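Local coordinates for exopolysaccharide biosynthesis protein (Pantoea stewartii subsp. stewartii DC283, PDB 6TGF) that modifies the glycan of biofilms, probably by hydrolysis, as a trimeric enzyme with a bacteriophage tailspike-like parallel beta-helix fold, at residues R364-L375 and Y387-A398; Q267-A275 and F292-V300. All coordinates share one frame; numbering follows the deposited sequence.

Interaction 1 (R364-L375 and Y387-A398); sequences RFNNVGGTALSL and YASACTGDVIQA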
ATOM      1  N   ARG B 364      -5.528   5.052 -17.634  1.00 31.79           N
ATOM      2  CA  ARG B 364      -4.897   6.201 -18.340  1.00 32.51           C
ATOM      3  C   ARG B 364      -5.997   7.050 -18.985  1.00 32.51           C
ATOM      4  O   ARG B 364      -6.812   6.485 -19.737  1.00 32.60           O
ATOM      5  CB  ARG B 364      -3.890   5.721 -19.391  1.00 33.34           C
ATOM      6  CG  ARG B 364      -2.628   5.102 -18.806  1.00 34.01           C
ATOM      7  CD  ARG B 364      -1.476   5.044 -19.796  1.00 34.92           C
ATOM      8  NE  ARG B 364      -0.427   6.028 -19.533  1.00 35.47           N
ATOM      9  CZ  ARG B 364       0.499   5.922 -18.580  1.00 35.89           C
ATOM     10  NH1 ARG B 364       0.513   4.876 -17.769  1.00 35.83           N
ATOM     11  NH2 ARG B 364       1.409   6.871 -18.432  1.00 36.35           N
ATOM     12  N   PHE B 365      -6.022   8.352 -18.683  1.00 32.56           N
ATOM     13  CA  PHE B 365      -6.945   9.354 -19.279  1.00 32.72           C
ATOM     14  C   PHE B 365      -6.147  10.281 -20.204  1.00 33.01           C
ATOM     15  O   PHE B 365      -5.454  11.184 -19.701  1.00 33.01           O
ATOM     16  CB  PHE B 365      -7.675  10.128 -18.177  1.00 32.57           C
ATOM     17  CG  PHE B 365      -8.385   9.255 -17.176  1.00 32.32           C
ATOM     18  CD1 PHE B 365      -9.504   8.522 -17.541  1.00 32.29           C
ATOM     19  CD2 PHE B 365      -7.933   9.160 -15.869  1.00 32.23           C
ATOM     20  CE1 PHE B 365     -10.155   7.716 -16.620  1.00 32.10           C
ATOM     21  CE2 PHE B 365      -8.586   8.355 -14.948  1.00 31.99           C
ATOM     22  CZ  PHE B 365      -9.695   7.634 -15.325  1.00 31.96           C
ATOM     23  N   ASN B 366      -6.236  10.046 -21.516  1.00 33.28           N
ATOM     24  CA  ASN B 366      -5.539  10.838 -22.566  1.00 33.76           C
ATOM     25  C   ASN B 366      -6.564  11.708 -23.299  1.00 34.07           C
ATOM     26  O   ASN B 366      -7.516  11.139 -23.862  1.00 34.01           O
ATOM     27  CB  ASN B 366      -4.796   9.939 -23.557  1.00 33.96           C
ATOM     28  CG  ASN B 366      -3.717   9.098 -22.909  1.00 33.86           C
ATOM     29  OD1 ASN B 366      -3.074   9.529 -21.955  1.00 33.99           O
ATOM     30  ND2 ASN B 366      -3.506   7.899 -23.427  1.00 33.67           N
ATOM     31  N   ASN B 367      -6.376  13.032 -23.279  1.00 34.47           N
ATOM     32  CA  ASN B 367      -7.148  14.013 -24.091  1.00 34.85           C
ATOM     33  C   ASN B 367      -8.646  13.867 -23.797  1.00 34.64           C
ATOM     34  O   ASN B 367      -9.436  13.850 -24.761  1.00 34.87           O
ATOM     35  CB  ASN B 367      -6.864  13.840 -25.587  1.00 35.28           C
ATOM     36  CG  ASN B 367      -5.397  13.618 -25.886  1.00 35.47           C
ATOM     37  OD1 ASN B 367      -4.596  14.548 -25.816  1.00 35.86           O
ATOM     38  ND2 ASN B 367      -5.038  12.389 -26.222  1.00 35.22           N
ATOM     39  N   VAL B 368      -9.018  13.764 -22.518  1.00 34.37           N
ATOM     40  CA  VAL B 368     -10.438  13.667 -22.067  1.00 34.20           C
ATOM     41  C   VAL B 368     -10.992  15.090 -21.930  1.00 34.41           C
ATOM     42  O   VAL B 368     -10.415  15.879 -21.155  1.00 34.25           O
ATOM     43  CB  VAL B 368     -10.568  12.866 -20.757  1.00 33.84           C
ATOM     44  CG1 VAL B 368     -11.989  12.885 -20.212  1.00 33.79           C
ATOM     45  CG2 VAL B 368     -10.088  11.433 -20.931  1.00 33.64           C
ATOM     46  N   GLY B 369     -12.061  15.392 -22.673  1.00 34.67           N
ATOM     47  CA  GLY B 369     -12.719  16.712 -22.703  1.00 34.97           C
ATOM     48  C   GLY B 369     -13.720  16.877 -21.571  1.00 34.79           C
ATOM     49  O   GLY B 369     -13.829  18.001 -21.050  1.00 35.11           O
ATOM     50  N   GLY B 370     -14.431  15.802 -21.211  1.00 34.34           N
ATOM     51  CA  GLY B 370     -15.441  15.789 -20.134  1.00 34.12           C
ATOM     52  C   GLY B 370     -14.835  15.459 -18.782  1.00 33.59           C
ATOM     53  O   GLY B 370     -13.598  15.520 -18.655  1.00 33.66           O
ATOM     54  N   THR B 371     -15.678  15.126 -17.800  1.00 33.19           N
ATOM     55  CA  THR B 371     -15.269  14.637 -16.455  1.00 32.63           C
ATOM     56  C   THR B 371     -14.914  13.150 -16.573  1.00 32.11           C
ATOM     57  O   THR B 371     -15.836  12.356 -16.812  1.00 32.16           O
ATOM     58  CB  THR B 371     -16.365  14.887 -15.410  1.00 32.59           C
ATOM     59  OG1 THR B 371     -16.626  16.290 -15.354  1.00 32.85           O
ATOM     60  CG2 THR B 371     -15.989  14.395 -14.029  1.00 32.25           C
ATOM     61  N   ALA B 372     -13.634  12.793 -16.418  1.00 31.64           N
ATOM     62  CA  ALA B 372     -13.114  11.417 -16.606  1.00 31.18           C
ATOM     63  C   ALA B 372     -13.897  10.434 -15.725  1.00 30.77           C
ATOM     64  O   ALA B 372     -14.416   9.442 -16.267  1.00 30.67           O
ATOM     65  CB  ALA B 372     -11.633  11.369 -16.314  1.00 31.02           C
ATOM     66  N   LEU B 373     -13.979  10.706 -14.419  1.00 30.59           N
ATOM     67  CA  LEU B 373     -14.744   9.897 -13.431  1.00 30.32           C
ATOM     68  C   LEU B 373     -15.638  10.825 -12.602  1.00 30.41           C
ATOM     69  O   LEU B 373     -15.115  11.820 -12.065  1.00 30.41           O
ATOM     70  CB  LEU B 373     -13.769   9.131 -12.531  1.00 30.11           C
ATOM     71  CG  LEU B 373     -13.034   7.961 -13.184  1.00 30.01           C
ATOM     72  CD1 LEU B 373     -11.941   7.431 -12.266  1.00 29.81           C
ATOM     73  CD2 LEU B 373     -13.998   6.844 -13.560  1.00 29.97           C
ATOM     74  N   SER B 374     -16.930  10.497 -12.506  1.00 30.52           N
ATOM     75  CA  SER B 374     -17.956  11.241 -11.727  1.00 30.77           C
ATOM     76  C   SER B 374     -18.659  10.280 -10.760  1.00 30.68           C
ATOM     77  O   SER B 374     -19.346   9.360 -11.246  1.00 30.83           O
ATOM     78  CB  SER B 374     -18.940  11.916 -12.646  1.00 31.10           C
ATOM     79  OG  SER B 374     -19.916  12.634 -11.905  1.00 31.38           O
ATOM     80  N   LEU B 375     -18.484  10.488  -9.450  1.00 30.53           N
ATOM     81  CA  LEU B 375     -19.042   9.628  -8.370  1.00 30.46           C
ATOM     82  C   LEU B 375     -20.010  10.448  -7.507  1.00 30.82           C
ATOM     83  O   LEU B 375     -19.857  11.682  -7.449  1.00 30.98           O
ATOM     84  CB  LEU B 375     -17.889   9.066  -7.531  1.00 30.10           C
ATOM     85  CG  LEU B 375     -16.780   8.360  -8.312  1.00 29.77           C
ATOM     86  CD1 LEU B 375     -15.685   7.877  -7.377  1.00 29.60           C
ATOM     87  CD2 LEU B 375     -17.329   7.199  -9.128  1.00 29.73           C
ATOM     88  N   TYR B 387      -3.292   7.623 -14.426  1.00 32.23           N
ATOM     89  CA  TYR B 387      -2.500   8.643 -15.156  1.00 33.17           C
ATOM     90  C   TYR B 387      -3.460   9.478 -16.012  1.00 33.31           C
ATOM     91  O   TYR B 387      -4.349   8.891 -16.654  1.00 33.29           O
ATOM     92  CB  TYR B 387      -1.394   7.951 -15.962  1.00 33.97           C
ATOM     93  CG  TYR B 387      -0.580   6.949 -15.177  1.00 34.46           C
ATOM     94  CD1 TYR B 387      -1.041   5.659 -14.964  1.00 34.59           C
ATOM     95  CD2 TYR B 387       0.648   7.292 -14.635  1.00 34.90           C
ATOM     96  CE1 TYR B 387      -0.305   4.737 -14.236  1.00 34.74           C
ATOM     97  CE2 TYR B 387       1.398   6.382 -13.906  1.00 35.14           C
ATOM     98  CZ  TYR B 387       0.919   5.099 -13.705  1.00 35.10           C
ATOM     99  OH  TYR B 387       1.649   4.195 -12.989  1.00 35.65           O
ATOM    100  N   ALA B 388      -3.312  10.806 -15.981  1.00 33.60           N
ATOM    101  CA  ALA B 388      -4.097  11.773 -16.784  1.00 33.89           C
ATOM    102  C   ALA B 388      -3.137  12.659 -17.587  1.00 34.38           C
ATOM    103  O   ALA B 388      -2.262  13.289 -16.966  1.00 34.30           O
ATOM    104  CB  ALA B 388      -4.990  12.591 -15.884  1.00 33.84           C
ATOM    105  N   SER B 389      -3.292  12.687 -18.915  1.00 34.95           N
ATOM    106  CA  SER B 389      -2.454  13.475 -19.858  1.00 35.66           C
ATOM    107  C   SER B 389      -3.339  14.381 -20.719  1.00 36.04           C
ATOM    108  O   SER B 389      -4.189  13.846 -21.458  1.00 36.03           O
ATOM    109  CB  SER B 389      -1.606  12.580 -20.723  1.00 36.02           C
ATOM    110  OG  SER B 389      -1.120  13.281 -21.859  1.00 36.73           O
ATOM    111  N   ALA B 390      -3.125  15.697 -20.629  1.00 36.41           N
ATOM    112  CA  ALA B 390      -3.705  16.727 -21.523  1.00 36.78           C
ATOM    113  C   ALA B 390      -5.235  16.631 -21.527  1.00 36.61           C
ATOM    114  O   ALA B 390      -5.831  16.684 -22.619  1.00 36.96           O
ATOM    115  CB  ALA B 390      -3.129  16.567 -22.910  1.00 37.15           C
ATOM    116  N   CYS B 391      -5.844  16.501 -20.346  1.00 36.10           N
ATOM    117  CA  CYS B 391      -7.318  16.488 -20.146  1.00 35.92           C
ATOM    118  C   CYS B 391      -7.785  17.904 -19.788  1.00 36.11           C
ATOM    119  O   CYS B 391      -7.147  18.533 -18.920  1.00 36.04           O
ATOM    120  CB  CYS B 391      -7.713  15.490 -19.064  1.00 35.35           C
ATOM    121  SG  CYS B 391      -7.175  13.799 -19.424  1.00 34.91           S
ATOM    122  N   THR B 392      -8.846  18.385 -20.444  1.00 36.41           N
ATOM    123  CA  THR B 392      -9.347  19.782 -20.335  1.00 36.79           C
ATOM    124  C   THR B 392     -10.518  19.858 -19.347  1.00 36.66           C
ATOM    125  O   THR B 392     -10.796  20.975 -18.869  1.00 36.99           O
ATOM    126  CB  THR B 392      -9.726  20.348 -21.710  1.00 37.28           C
ATOM    127  OG1 THR B 392     -10.922  19.715 -22.165  1.00 37.19           O
ATOM    128  CG2 THR B 392      -8.627  20.169 -22.735  1.00 37.52           C
ATOM    129  N   GLY B 393     -11.175  18.729 -19.059  1.00 36.27           N
ATOM    130  CA  GLY B 393     -12.254  18.634 -18.057  1.00 35.95           C
ATOM    131  C   GLY B 393     -11.717  18.202 -16.704  1.00 35.45           C
ATOM    132  O   GLY B 393     -10.478  18.129 -16.556  1.00 35.30           O
ATOM    133  N   ASP B 394     -12.613  17.933 -15.749  1.00 35.08           N
ATOM    134  CA  ASP B 394     -12.273  17.335 -14.431  1.00 34.49           C
ATOM    135  C   ASP B 394     -11.841  15.883 -14.657  1.00 33.98           C
ATOM    136  O   ASP B 394     -12.388  15.244 -15.574  1.00 33.89           O
ATOM    137  CB  ASP B 394     -13.452  17.403 -13.455  1.00 34.51           C
ATOM    138  CG  ASP B 394     -13.856  18.809 -13.044  1.00 34.85           C
ATOM    139  OD1 ASP B 394     -13.088  19.751 -13.327  1.00 35.16           O
ATOM    140  OD2 ASP B 394     -14.936  18.949 -12.440  1.00 34.95           O
ATOM    141  N   VAL B 395     -10.887  15.389 -13.863  1.00 33.52           N
ATOM    142  CA  VAL B 395     -10.393  13.982 -13.934  1.00 33.17           C
ATOM    143  C   VAL B 395     -11.136  13.159 -12.869  1.00 32.99           C
ATOM    144  O   VAL B 395     -12.071  12.428 -13.247  1.00 32.78           O
ATOM    145  CB  VAL B 395      -8.858  13.918 -13.795  1.00 32.94           C
ATOM    146  CG1 VAL B 395      -8.337  12.489 -13.816  1.00 32.72           C
ATOM    147  CG2 VAL B 395      -8.171  14.745 -14.870  1.00 33.20           C
ATOM    148  N   ILE B 396     -10.764  13.293 -11.592  1.00 33.00           N
ATOM    149  CA  ILE B 396     -11.428  12.596 -10.449  1.00 32.97           C
ATOM    150  C   ILE B 396     -12.421  13.571  -9.804  1.00 33.42           C
ATOM    151  O   ILE B 396     -11.972  14.505  -9.110  1.00 33.42           O
ATOM    152  CB  ILE B 396     -10.397  12.064  -9.431  1.00 32.70           C
ATOM    153  CG1 ILE B 396      -9.208  11.375 -10.109  1.00 32.63           C
ATOM    154  CG2 ILE B 396     -11.071  11.154  -8.413  1.00 32.47           C
ATOM    155  CD1 ILE B 396      -9.578  10.199 -10.986  1.00 32.55           C
ATOM    156  N   GLN B 397     -13.720  13.358 -10.040  1.00 33.89           N
ATOM    157  CA  GLN B 397     -14.824  14.204  -9.513  1.00 34.45           C
ATOM    158  C   GLN B 397     -15.743  13.337  -8.647  1.00 34.91           C
ATOM    159  O   GLN B 397     -16.059  12.209  -9.069  1.00 34.81           O
ATOM    160  CB  GLN B 397     -15.591  14.857 -10.666  1.00 34.63           C
ATOM    161  CG  GLN B 397     -16.589  15.921 -10.223  1.00 34.90           C
ATOM    162  CD  GLN B 397     -17.947  15.358  -9.882  1.00 34.96           C
ATOM    163  OE1 GLN B 397     -18.494  14.523 -10.600  1.00 34.92           O
ATOM    164  NE2 GLN B 397     -18.511  15.821  -8.778  1.00 34.97           N
ATOM    165  N   ALA B 398     -16.141  13.850  -7.480  1.00 35.76           N
ATOM    166  CA  ALA B 398     -17.107  13.212  -6.556  1.00 36.57           C
ATOM    167  C   ALA B 398     -17.967  14.294  -5.893  1.00 37.65           C
ATOM    168  O   ALA B 398     -17.389  15.256  -5.346  1.00 37.76           O
ATOM    169  CB  ALA B 398     -16.376  12.376  -5.533  1.00 36.29           C
TER
HETATM  170  O   HOH W   1      -5.897  17.405 -25.182  1.00 36.45           O
HETATM  171  O   HOH W   2     -15.284  18.383 -16.257  1.00 28.77           O

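Interaction 2 (Q267-A275 and F292-V300); sequences QPICVQFPA and FFRISGAMV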
ATOM      1  N   GLN B 267     -23.491 -13.139 -13.079  1.00 51.44           N
ATOM      2  CA  GLN B 267     -22.049 -13.462 -13.250  1.00 51.18           C
ATOM      3  C   GLN B 267     -21.234 -12.197 -12.990  1.00 50.65           C
ATOM      4  O   GLN B 267     -21.362 -11.219 -13.722  1.00 50.44           O
ATOM      5  CB  GLN B 267     -21.786 -14.032 -14.647  1.00 51.22           C
ATOM      6  CG  GLN B 267     -21.919 -15.548 -14.720  1.00 51.54           C
ATOM      7  CD  GLN B 267     -20.815 -16.270 -13.985  1.00 51.88           C
ATOM      8  OE1 GLN B 267     -19.819 -15.679 -13.573  1.00 52.01           O
ATOM      9  NE2 GLN B 267     -20.986 -17.571 -13.817  1.00 52.17           N
ATOM     10  N   PRO B 268     -20.382 -12.172 -11.939  1.00 50.22           N
ATOM     11  CA  PRO B 268     -19.680 -10.949 -11.542  1.00 49.58           C
ATOM     12  C   PRO B 268     -18.677 -10.374 -12.560  1.00 48.52           C
ATOM     13  O   PRO B 268     -18.362  -9.201 -12.424  1.00 48.35           O
ATOM     14  CB  PRO B 268     -18.932 -11.347 -10.257  1.00 49.95           C
ATOM     15  CG  PRO B 268     -18.832 -12.856 -10.314  1.00 50.45           C
ATOM     16  CD  PRO B 268     -20.071 -13.308 -11.058  1.00 50.62           C
ATOM     17  N   ILE B 269     -18.201 -11.170 -13.529  1.00 47.38           N
ATOM     18  CA  ILE B 269     -17.197 -10.718 -14.545  1.00 46.37           C
ATOM     19  C   ILE B 269     -17.753  -9.493 -15.282  1.00 45.48           C
ATOM     20  O   ILE B 269     -16.951  -8.615 -15.659  1.00 45.30           O
ATOM     21  CB  ILE B 269     -16.792 -11.832 -15.535  1.00 46.25           C
ATOM     22  CG1 ILE B 269     -15.530 -11.425 -16.307  1.00 46.24           C
ATOM     23  CG2 ILE B 269     -17.949 -12.207 -16.453  1.00 46.18           C
ATOM     24  CD1 ILE B 269     -15.175 -12.306 -17.481  1.00 46.45           C
ATOM     25  N   CYS B 270     -19.070  -9.448 -15.493  1.00 44.51           N
ATOM     26  CA  CYS B 270     -19.788  -8.277 -16.060  1.00 43.71           C
ATOM     27  C   CYS B 270     -19.246  -8.006 -17.474  1.00 42.59           C
ATOM     28  O   CYS B 270     -19.496  -8.857 -18.350  1.00 42.87           O
ATOM     29  CB  CYS B 270     -19.671  -7.097 -15.101  1.00 43.98           C
ATOM     30  SG  CYS B 270     -20.858  -5.767 -15.419  1.00 44.74           S
ATOM     31  N   VAL B 271     -18.510  -6.908 -17.691  1.00 41.02           N
ATOM     32  CA  VAL B 271     -17.993  -6.491 -19.032  1.00 39.87           C
ATOM     33  C   VAL B 271     -16.470  -6.672 -19.059  1.00 38.79           C
ATOM     34  O   VAL B 271     -15.772  -5.936 -18.335  1.00 38.52           O
ATOM     35  CB  VAL B 271     -18.392  -5.040 -19.367  1.00 39.97           C
ATOM     36  CG1 VAL B 271     -18.002  -4.663 -20.788  1.00 39.93           C
ATOM     37  CG2 VAL B 271     -19.878  -4.796 -19.144  1.00 40.15           C
ATOM     38  N   GLN B 272     -15.983  -7.610 -19.879  1.00 37.62           N
ATOM     39  CA  GLN B 272     -14.539  -7.926 -20.046  1.00 36.74           C
ATOM     40  C   GLN B 272     -14.130  -7.653 -21.497  1.00 36.02           C
ATOM     41  O   GLN B 272     -14.598  -8.385 -22.390  1.00 35.86           O
ATOM     42  CB  GLN B 272     -14.266  -9.383 -19.666  1.00 36.87           C
ATOM     43  CG  GLN B 272     -12.797  -9.778 -19.754  1.00 37.01           C
ATOM     44  CD  GLN B 272     -11.947  -9.025 -18.759  1.00 37.07           C
ATOM     45  OE1 GLN B 272     -12.265  -8.953 -17.574  1.00 37.21           O
ATOM     46  NE2 GLN B 272     -10.849  -8.461 -19.236  1.00 37.06           N
ATOM     47  N   PHE B 273     -13.291  -6.633 -21.711  1.00 35.21           N
ATOM     48  CA  PHE B 273     -12.623  -6.339 -23.006  1.00 34.62           C
ATOM     49  C   PHE B 273     -11.437  -7.280 -23.191  1.00 34.28           C
ATOM     50  O   PHE B 273     -10.712  -7.556 -22.238  1.00 34.30           O
ATOM     51  CB  PHE B 273     -12.090  -4.905 -23.056  1.00 34.52           C
ATOM     52  CG  PHE B 273     -13.121  -3.823 -23.254  1.00 34.40           C
ATOM     53  CD1 PHE B 273     -13.747  -3.234 -22.167  1.00 34.29           C
ATOM     54  CD2 PHE B 273     -13.428  -3.363 -24.525  1.00 34.43           C
ATOM     55  CE1 PHE B 273     -14.678  -2.223 -22.350  1.00 34.28           C
ATOM     56  CE2 PHE B 273     -14.362  -2.354 -24.706  1.00 34.44           C
ATOM     57  CZ  PHE B 273     -14.985  -1.786 -23.617  1.00 34.41           C
ATOM     58  N   PRO B 274     -11.192  -7.793 -24.416  1.00 34.03           N
ATOM     59  CA  PRO B 274      -9.894  -8.374 -24.750  1.00 34.06           C
ATOM     60  C   PRO B 274      -8.922  -7.228 -25.070  1.00 34.01           C
ATOM     61  O   PRO B 274      -9.357  -6.089 -25.094  1.00 33.88           O
ATOM     62  CB  PRO B 274     -10.194  -9.274 -25.956  1.00 34.17           C
ATOM     63  CG  PRO B 274     -11.431  -8.671 -26.602  1.00 34.09           C
ATOM     64  CD  PRO B 274     -12.139  -7.853 -25.537  1.00 33.97           C
ATOM     65  N   ALA B 275      -7.642  -7.543 -25.285  1.00 34.09           N
ATOM     66  CA  ALA B 275      -6.596  -6.559 -25.654  1.00 34.15           C
ATOM     67  C   ALA B 275      -6.944  -5.953 -27.020  1.00 34.16           C
ATOM     68  O   ALA B 275      -7.487  -6.690 -27.870  1.00 34.13           O
ATOM     69  CB  ALA B 275      -5.237  -7.216 -25.661  1.00 34.31           C
ATOM     70  N   PHE B 292     -24.096  -4.362  -8.850  1.00 54.20           N
ATOM     71  CA  PHE B 292     -22.731  -4.471  -9.428  1.00 53.23           C
ATOM     72  C   PHE B 292     -22.665  -3.836 -10.821  1.00 51.78           C
ATOM     73  O   PHE B 292     -23.607  -4.004 -11.624  1.00 51.84           O
ATOM     74  CB  PHE B 292     -22.312  -5.941  -9.520  1.00 54.00           C
ATOM     75  CG  PHE B 292     -21.307  -6.383  -8.487  1.00 54.86           C
ATOM     76  CD1 PHE B 292     -21.594  -6.304  -7.131  1.00 55.48           C
ATOM     77  CD2 PHE B 292     -20.078  -6.893  -8.873  1.00 55.18           C
ATOM     78  CE1 PHE B 292     -20.668  -6.719  -6.185  1.00 55.78           C
ATOM     79  CE2 PHE B 292     -19.154  -7.308  -7.927  1.00 55.57           C
ATOM     80  CZ  PHE B 292     -19.450  -7.219  -6.586  1.00 55.76           C
ATOM     81  N   PHE B 293     -21.561  -3.131 -11.086  1.00 49.95           N
ATOM     82  CA  PHE B 293     -21.048  -2.814 -12.445  1.00 48.50           C
ATOM     83  C   PHE B 293     -19.523  -2.954 -12.438  1.00 47.27           C
ATOM     84  O   PHE B 293     -18.841  -2.085 -11.866  1.00 46.90           O
ATOM     85  CB  PHE B 293     -21.453  -1.411 -12.905  1.00 48.32           C
ATOM     86  CG  PHE B 293     -21.055  -1.108 -14.328  1.00 48.11           C
ATOM     87  CD1 PHE B 293     -19.791  -0.626 -14.633  1.00 47.93           C
ATOM     88  CD2 PHE B 293     -21.940  -1.330 -15.370  1.00 47.99           C
ATOM     89  CE1 PHE B 293     -19.429  -0.362 -15.946  1.00 47.79           C
ATOM     90  CE2 PHE B 293     -21.578  -1.066 -16.682  1.00 47.88           C
ATOM     91  CZ  PHE B 293     -20.324  -0.580 -16.968  1.00 47.87           C
ATOM     92  N   ARG B 294     -19.012  -4.028 -13.043  1.00 46.17           N
ATOM     93  CA  ARG B 294     -17.561  -4.237 -13.283  1.00 45.38           C
ATOM     94  C   ARG B 294     -17.282  -4.023 -14.774  1.00 44.67           C
ATOM     95  O   ARG B 294     -18.118  -4.427 -15.601  1.00 44.35           O
ATOM     96  CB  ARG B 294     -17.126  -5.631 -12.820  1.00 45.49           C
ATOM     97  CG  ARG B 294     -15.683  -5.977 -13.159  1.00 45.53           C
ATOM     98  CD  ARG B 294     -15.359  -7.424 -12.855  1.00 45.79           C
ATOM     99  NE  ARG B 294     -14.012  -7.796 -13.274  1.00 45.94           N
ATOM    100  CZ  ARG B 294     -13.639  -8.072 -14.523  1.00 45.88           C
ATOM    101  NH1 ARG B 294     -14.507  -8.015 -15.519  1.00 45.95           N
ATOM    102  NH2 ARG B 294     -12.383  -8.402 -14.774  1.00 46.10           N
ATOM    103  N   ILE B 295     -16.152  -3.390 -15.090  1.00 44.18           N
ATOM    104  CA  ILE B 295     -15.650  -3.217 -16.483  1.00 44.06           C
ATOM    105  C   ILE B 295     -14.118  -3.209 -16.429  1.00 44.03           C
ATOM    106  O   ILE B 295     -13.560  -2.463 -15.602  1.00 44.18           O
ATOM    107  CB  ILE B 295     -16.261  -1.957 -17.135  1.00 43.97           C
ATOM    108  CG1 ILE B 295     -16.009  -1.916 -18.644  1.00 43.95           C
ATOM    109  CG2 ILE B 295     -15.790  -0.681 -16.453  1.00 44.14           C
ATOM    110  CD1 ILE B 295     -17.039  -1.116 -19.404  1.00 44.10           C
ATOM    111  N   SER B 296     -13.470  -4.055 -17.235  1.00 43.94           N
ATOM    112  CA  SER B 296     -12.006  -4.302 -17.182  1.00 43.93           C
ATOM    113  C   SER B 296     -11.454  -4.563 -18.587  1.00 44.45           C
ATOM    114  O   SER B 296     -12.147  -5.225 -19.385  1.00 44.15           O
ATOM    115  CB  SER B 296     -11.693  -5.445 -16.253  1.00 43.80           C
ATOM    116  OG  SER B 296     -10.297  -5.526 -16.001  1.00 43.74           O
ATOM    117  N   GLY B 297     -10.250  -4.053 -18.862  1.00 45.33           N
ATOM    118  CA  GLY B 297      -9.453  -4.389 -20.058  1.00 46.45           C
ATOM    119  C   GLY B 297      -8.618  -5.635 -19.827  1.00 47.69           C
ATOM    120  O   GLY B 297      -8.655  -6.169 -18.700  1.00 47.89           O
ATOM    121  N   ALA B 298      -7.884  -6.076 -20.854  1.00 49.52           N
ATOM    122  CA  ALA B 298      -7.076  -7.321 -20.872  1.00 51.08           C
ATOM    123  C   ALA B 298      -6.380  -7.522 -19.520  1.00 52.74           C
ATOM    124  O   ALA B 298      -5.503  -6.702 -19.180  1.00 52.99           O
ATOM    125  CB  ALA B 298      -6.075  -7.266 -21.998  1.00 51.19           C
ATOM    126  N   MET B 299      -6.763  -8.572 -18.785  1.00 54.86           N
ATOM    127  CA  MET B 299      -6.210  -8.917 -17.447  1.00 56.59           C
ATOM    128  C   MET B 299      -4.842  -9.586 -17.620  1.00 58.06           C
ATOM    129  O   MET B 299      -4.766 -10.830 -17.535  1.00 58.37           O
ATOM    130  CB  MET B 299      -7.147  -9.853 -16.674  1.00 57.05           C
ATOM    131  CG  MET B 299      -8.389  -9.163 -16.141  1.00 57.30           C
ATOM    132  SD  MET B 299      -9.467 -10.273 -15.197  1.00 57.86           S
ATOM    133  CE  MET B 299     -10.009 -11.395 -16.487  1.00 57.59           C
ATOM    134  N   VAL B 300      -3.807  -8.779 -17.877  1.00 59.77           N
ATOM    135  CA  VAL B 300      -2.371  -9.191 -17.895  1.00 61.54           C
ATOM    136  C   VAL B 300      -1.571  -8.086 -17.199  1.00 62.75           C
ATOM    137  O   VAL B 300      -1.853  -6.901 -17.471  1.00 62.84           O
ATOM    138  CB  VAL B 300      -1.858  -9.447 -19.327  1.00 61.87           C
ATOM    139  CG1 VAL B 300      -0.555 -10.235 -19.324  1.00 62.27           C
ATOM    140  CG2 VAL B 300      -2.894 -10.139 -20.200  1.00 61.70           C
TER

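Interaction 1 (R364-L375 and Y387-A398)
Arg364 lays its guanidinium flat over the phenol ring of Tyr387, the matching residue one rung further along the tailspike-like parallel beta-helix. The two planes are 18° apart, and Arg364 CZ stands 4.2 Å from the centroid of the Tyr387 ring, a cation-pi stack shifted so that NH1 lies above the CD1 side of the ring. A bend in the arginine chain (chi3 106°) folds the group back onto this face. Arg364 NH1 also has a weak hydrogen bond to Tyr304 O, and the Tyr387 hydroxyl bonds to Arg359 of the second subunit, so the stack sits beside the trimer interface. On the other face of the strands, Phe365 is buried: its CD2 meets Val395 CG1 at 3.9 Å, while Ala372 CB sits over one face of the ring, toward its rim. Leu373 and Ile396 run alongside each other, their CD1 atoms 3.9 Å apart. Backbone hydrogen bonds join both pairs of parallel strands, such as Phe365 N to Tyr387 O (2.7 Å). The turns between the strands match as well: Asn367 and Ala390 both adopt left-handed helical backbone angles, and a water links Asn367 OD1 to Ala390 O. Asn367 ND2 turns to Asn335 in the preceding rung, whereas the Asp394 carboxylate reaches onward to Asn431 and the Lys428 amide. Inside the turn, Cys391 SG packs on Phe365 CB (3.9 Å) and weakly accepts the Val368 N-H. A second water joins Thr371 OG1 to Asp394 N. Beyond it, Thr371 CG2 rests against Gln397 CB. Gln397 turns sharply at chi2 (-87°), which brings its amide to Ser374: the serine OG donates to Gln397 OE1 at 2.7 Å, nearly in line with the amide C=O.

Interaction 2 (Q267-A275 and F292-V300)
Gln272 OE1 accepts from both terminal nitrogens of Arg294, NH2 at 2.9 Å and NH1 at 3.2 Å. The oxygen lies in the guanidinium plane, while the amide plane is turned 44° from it. Arg294 reaches this point fully extended from CG to NE, and its NH2 has a further partner in Asn301 of the third subunit. Gln272 bends at chi2 (65°), which lets NE2 donate to Phe273 O at 3.1 Å and, weakly, to Gly297 O; Met299 lies across the amide, its CE 3.5 Å from Gln272 OE1. The backbones pair in parallel, with Ser296 N bonded to Val271 O and Phe273 N to Ser296 O (2.9 Å). Away from the polar group, Val271 packs flank to flank with Ile295, and the Phe273 ring turns its edge to the ethyl arm of Ile295, CE1 to CD1 3.9 Å. Cys270 SG makes a long sulfur-aromatic contact over the Phe293 face, 4.9 Å from the ring centroid. This is an early rung of the beta-helix: helix 252-265 packs on Cys270 and Phe273, strand 327-330 continues the parallel pairing beyond strand 290-296, and strand 318-324, in another wall of the coil, packs on Phe293 and Ile295.

Overall arrangement
Both contacts stack successive rungs of the same parallel beta-helix, interaction 2 earlier in the chain and interaction 1 further along. Their centres are about 21 Å apart and their nearest atoms about 8 Å, so they do not touch. Strand 327-330 bridges them: it pairs with strand 290-296 of interaction 2 and with strand 356-366, which carries the start of interaction 1. Each also reaches a neighbouring copy in the trimer, interaction 1 the second subunit and interaction 2 mainly the third. A bound 1,2-ethanediol, probably from the crystallisation liquor, lies about 3 Å from the Arg364 side chain, and one lies about 4 Å from that of Pro274.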